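Local coordinates for BH0236 protein (Bacillus halodurans, PDB 5T7A) that probably binds beta-1,3-glucan through a family 56 carbohydrate-binding module and may aid its hydrolysis, at residues A[60-65]-A[98-103]. Sequence-based numbering, arbitrary orientation. Where two conformers were deposited one is given.
Sequences VDVHLK and YSFTYE. With EDO (1,2-ethanediol), chain E.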
ATOM      1  N   VAL A  60      -5.658  -2.525  -8.384  1.00  8.68           N
ATOM      2  CA  VAL A  60      -4.329  -2.555  -7.682  1.00  8.74           C
ATOM      3  C   VAL A  60      -4.472  -3.539  -6.528  1.00  8.39           C
ATOM      4  O   VAL A  60      -5.426  -3.470  -5.777  1.00  9.02           O
ATOM      5  CB  VAL A  60      -3.989  -1.167  -7.106  1.00  9.16           C
ATOM      6  CG1 VAL A  60      -2.660  -1.231  -6.443  1.00  9.48           C
ATOM      7  CG2 VAL A  60      -3.972  -0.132  -8.209  1.00  9.80           C
ATOM      8  N   ASP A  61      -3.526  -4.479  -6.443  1.00  9.24           N
ATOM      9  CA  ASP A  61      -3.365  -5.382  -5.304  1.00 10.06           C
ATOM     10  C   ASP A  61      -2.213  -4.916  -4.414  1.00  9.50           C
ATOM     11  O   ASP A  61      -1.224  -4.361  -4.907  1.00  8.93           O
ATOM     12  CB  ASP A  61      -3.049  -6.769  -5.743  1.00 11.48           C
ATOM     13  CG  ASP A  61      -4.176  -7.414  -6.551  1.00 15.56           C
ATOM     14  OD1 ASP A  61      -5.328  -7.019  -6.395  1.00 15.28           O
ATOM     15  OD2 ASP A  61      -3.873  -8.315  -7.375  1.00 19.63           O
ATOM     16  N   VAL A  62      -2.375  -5.128  -3.104  1.00  8.51           N
ATOM     17  CA  VAL A  62      -1.305  -4.938  -2.175  1.00  9.08           C
ATOM     18  C   VAL A  62      -0.879  -6.246  -1.567  1.00  9.47           C
ATOM     19  O   VAL A  62      -1.730  -7.129  -1.321  1.00 11.25           O
ATOM     20  CB  VAL A  62      -1.679  -3.892  -1.092  1.00  9.05           C
ATOM     21  CG1 VAL A  62      -2.856  -4.329  -0.224  1.00  8.86           C
ATOM     22  CG2 VAL A  62      -0.481  -3.532  -0.253  1.00  9.73           C
ATOM     23  N   HIS A  63       0.417  -6.390  -1.378  1.00  8.99           N
ATOM     24  CA  HIS A  63       1.080  -7.596  -0.773  1.00  9.80           C
ATOM     25  C   HIS A  63       1.692  -7.080   0.516  1.00 10.39           C
ATOM     26  O   HIS A  63       2.366  -6.045   0.495  1.00 11.24           O
ATOM     27  CB  HIS A  63       2.170  -8.109  -1.695  1.00 10.15           C
ATOM     28  CG  HIS A  63       1.745  -8.187  -3.124  1.00  9.99           C
ATOM     29  ND1 HIS A  63       0.740  -9.042  -3.563  1.00 10.43           N
ATOM     30  CD2 HIS A  63       2.087  -7.452  -4.193  1.00 10.72           C
ATOM     31  CE1 HIS A  63       0.514  -8.836  -4.845  1.00 10.73           C
ATOM     32  NE2 HIS A  63       1.325  -7.889  -5.262  1.00 12.58           N
ATOM     33  N   LEU A  64       1.382  -7.709   1.675  1.00 10.37           N
ATOM     34  CA  LEU A  64       1.910  -7.165   2.935  1.00 11.07           C
ATOM     35  C   LEU A  64       2.347  -8.244   3.878  1.00 12.15           C
ATOM     36  O   LEU A  64       1.860  -9.385   3.822  1.00 12.71           O
ATOM     37  CB  LEU A  64       0.950  -6.165   3.549  1.00 12.56           C
ATOM     38  CG  LEU A  64      -0.432  -6.652   3.980  1.00 12.52           C
ATOM     39  CD1 LEU A  64      -0.298  -7.243   5.369  1.00 13.68           C
ATOM     40  CD2 LEU A  64      -1.458  -5.502   3.934  1.00 12.44           C
ATOM     41  N   LYS A  65       3.278  -7.861   4.733  1.00 13.39           N
ATOM     42  CA  LYS A  65       3.678  -8.717   5.859  1.00 16.19           C
ATOM     43  C   LYS A  65       3.930  -7.852   7.041  1.00 15.95           C
ATOM     44  O   LYS A  65       4.434  -6.738   6.927  1.00 14.37           O
ATOM     45  CB  LYS A  65       5.021  -9.356   5.551  1.00 19.42           C
ATOM     46  CG  LYS A  65       5.107 -10.276   4.392  1.00 26.23           C
ATOM     47  CD  LYS A  65       6.593 -10.477   4.055  1.00 26.48           C
ATOM     48  CE  LYS A  65       6.697 -11.449   2.930  1.00 31.83           C
ATOM     49  NZ  LYS A  65       8.040 -12.085   2.845  1.00 34.98           N
ATOM     50  N   TYR A  98       5.326  -3.812   2.464  1.00  9.09           N
ATOM     51  CA  TYR A  98       4.220  -3.772   1.534  1.00  9.03           C
ATOM     52  C   TYR A  98       4.735  -3.495   0.145  1.00  9.22           C
ATOM     53  O   TYR A  98       5.728  -2.799  -0.057  1.00 10.23           O
ATOM     54  CB  TYR A  98       3.176  -2.733   1.924  1.00  9.65           C
ATOM     55  CG  TYR A  98       3.678  -1.319   2.038  1.00  9.05           C
ATOM     56  CD1 TYR A  98       4.341  -0.884   3.192  1.00  9.14           C
ATOM     57  CD2 TYR A  98       3.450  -0.378   1.047  1.00  8.23           C
ATOM     58  CE1 TYR A  98       4.802   0.390   3.316  1.00  8.74           C
ATOM     59  CE2 TYR A  98       3.896   0.883   1.151  1.00  8.24           C
ATOM     60  CZ  TYR A  98       4.561   1.305   2.257  1.00  8.72           C
ATOM     61  OH  TYR A  98       5.005   2.603   2.339  1.00  9.62           O
ATOM     62  N   SER A  99       4.095  -4.163  -0.822  1.00  9.25           N
ATOM     63  CA  SER A  99       4.406  -3.963  -2.250  0.58  9.01           C
ATOM     64  C   SER A  99       3.111  -3.976  -3.005  1.00  8.84           C
ATOM     65  O   SER A  99       2.063  -4.319  -2.423  1.00  9.16           O
ATOM     66  CB  SER A  99       5.305  -5.036  -2.761  0.58  8.88           C
ATOM     67  OG  SER A  99       4.732  -6.323  -2.530  0.58  9.04           O
ATOM     68  N   PHE A 100       3.152  -3.552  -4.265  1.00  7.63           N
ATOM     69  CA  PHE A 100       1.953  -3.458  -5.061  1.00  7.64           C
ATOM     70  C   PHE A 100       2.062  -4.167  -6.380  1.00  7.93           C
ATOM     71  O   PHE A 100       3.141  -4.188  -6.990  1.00  9.05           O
ATOM     72  CB  PHE A 100       1.602  -1.981  -5.348  1.00  7.19           C
ATOM     73  CG  PHE A 100       1.513  -1.140  -4.089  1.00  7.35           C
ATOM     74  CD1 PHE A 100       0.343  -1.033  -3.388  1.00  7.30           C
ATOM     75  CD2 PHE A 100       2.650  -0.464  -3.623  1.00  7.37           C
ATOM     76  CE1 PHE A 100       0.275  -0.234  -2.227  1.00  7.10           C
ATOM     77  CE2 PHE A 100       2.579   0.282  -2.505  1.00  7.43           C
ATOM     78  CZ  PHE A 100       1.412   0.409  -1.777  1.00  7.00           C
ATOM     79  N   THR A 101       0.905  -4.610  -6.869  1.00  8.22           N
ATOM     80  CA  THR A 101       0.794  -5.015  -8.263  1.00  8.88           C
ATOM     81  C   THR A 101      -0.321  -4.125  -8.819  1.00  8.73           C
ATOM     82  O   THR A 101      -1.449  -4.205  -8.335  1.00  8.85           O
ATOM     83  CB  THR A 101       0.500  -6.527  -8.401  1.00  9.88           C
ATOM     84  OG1 THR A 101       1.600  -7.294  -7.898  1.00 10.80           O
ATOM     85  CG2 THR A 101       0.260  -6.882  -9.861  1.00 10.05           C
ATOM     86  N   TYR A 102       0.010  -3.332  -9.838  1.00  8.46           N
ATOM     87  CA  TYR A 102      -0.916  -2.382 -10.397  1.00  8.67           C
ATOM     88  C   TYR A 102      -1.053  -2.530 -11.880  1.00  9.33           C
ATOM     89  O   TYR A 102      -0.124  -2.808 -12.589  1.00  9.06           O
ATOM     90  CB  TYR A 102      -0.492  -0.944 -10.097  1.00  8.37           C
ATOM     91  CG  TYR A 102       0.821  -0.523 -10.592  1.00  8.19           C
ATOM     92  CD1 TYR A 102       1.992  -0.793  -9.908  1.00  8.19           C
ATOM     93  CD2 TYR A 102       0.908   0.270 -11.770  1.00  8.94           C
ATOM     94  CE1 TYR A 102       3.215  -0.340 -10.411  1.00  7.71           C
ATOM     95  CE2 TYR A 102       2.107   0.717 -12.250  1.00  8.08           C
ATOM     96  CZ  TYR A 102       3.277   0.442 -11.568  1.00  7.92           C
ATOM     97  OH  TYR A 102       4.485   0.871 -12.035  1.00  8.48           O
ATOM     98  N   GLU A 103      -2.271  -2.339 -12.339  1.00 10.36           N
ATOM     99  CA  GLU A 103      -2.537  -2.398 -13.776  1.00  9.69           C
ATOM    100  C   GLU A 103      -2.260  -0.981 -14.358  1.00  9.91           C
ATOM    101  O   GLU A 103      -2.511   0.068 -13.710  1.00 10.12           O
ATOM    102  CB  GLU A 103      -3.970  -2.773 -13.964  1.00 10.16           C
ATOM    103  CG  GLU A 103      -4.378  -3.050 -15.405  1.00  9.81           C
ATOM    104  CD  GLU A 103      -4.878  -1.840 -16.140  1.00 11.76           C
ATOM    105  OE1 GLU A 103      -5.140  -0.762 -15.556  1.00 11.21           O
ATOM    106  OE2 GLU A 103      -5.017  -1.980 -17.394  1.00 13.24           O
TER
HETATM  107  C1  EDO E1103       9.367  -8.825   2.535  1.00 39.05           C
HETATM  108  O1  EDO E1103       9.511 -10.179   2.926  1.00 37.91           O
HETATM  109  C2  EDO E1103      10.574  -8.503   1.715  1.00 37.49           C
HETATM  110  O2  EDO E1103      11.459  -7.647   2.429  1.00 38.35           O
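Two neighbouring antiparallel strands of the beta-sandwich-like carbohydrate-binding module, 60-65 and 98-103, illustrate how one pairing can present a polar face and a largely apolar one. Asp-61 and Thr-101 form one hydrogen-bonded pair, His-63 and Ser-99 the next; His-63 N reaches Ser-99 O at 2.8 Å, almost straight at 172°. Between these pairs CA-H...O contacts fill in, such as Val-62 CA to Ser-99 O at 3.4 Å.

On the side of the sheet that carries Asp-61 and His-63, the imidazole runs diagonally past its direct partner, Ser-99, to the next residue on that side, Thr-101. With CG anti to the carbonyl carbon (chi1 -46°), His-63 NE2 meets Thr-101 OG1 at 2.7 Å, near the ring plane. His-63 ND1 is hydrogen-bonded to Asn-73 OD1, so both ring nitrogens are engaged and the ring's rotation is fixed from two sides; Thr-101 OG1 is also hydrogen-bonded to Thr-110 OG1.

The other face is largely apolar. Val-62 and Phe-100 run alongside one another in the same direction, with Val-62 CG2 3.9 Å from Phe-100 CE1, and Val-60 CG2 rests 4.0 Å from Tyr-102 CB.

Strand 72-79 flanks 60-66 and strand 108-117 flanks 95-103, while the largely apolar face packs on strand 46-53, where Phe-51 meets the rings of Phe-100 and Tyr-102.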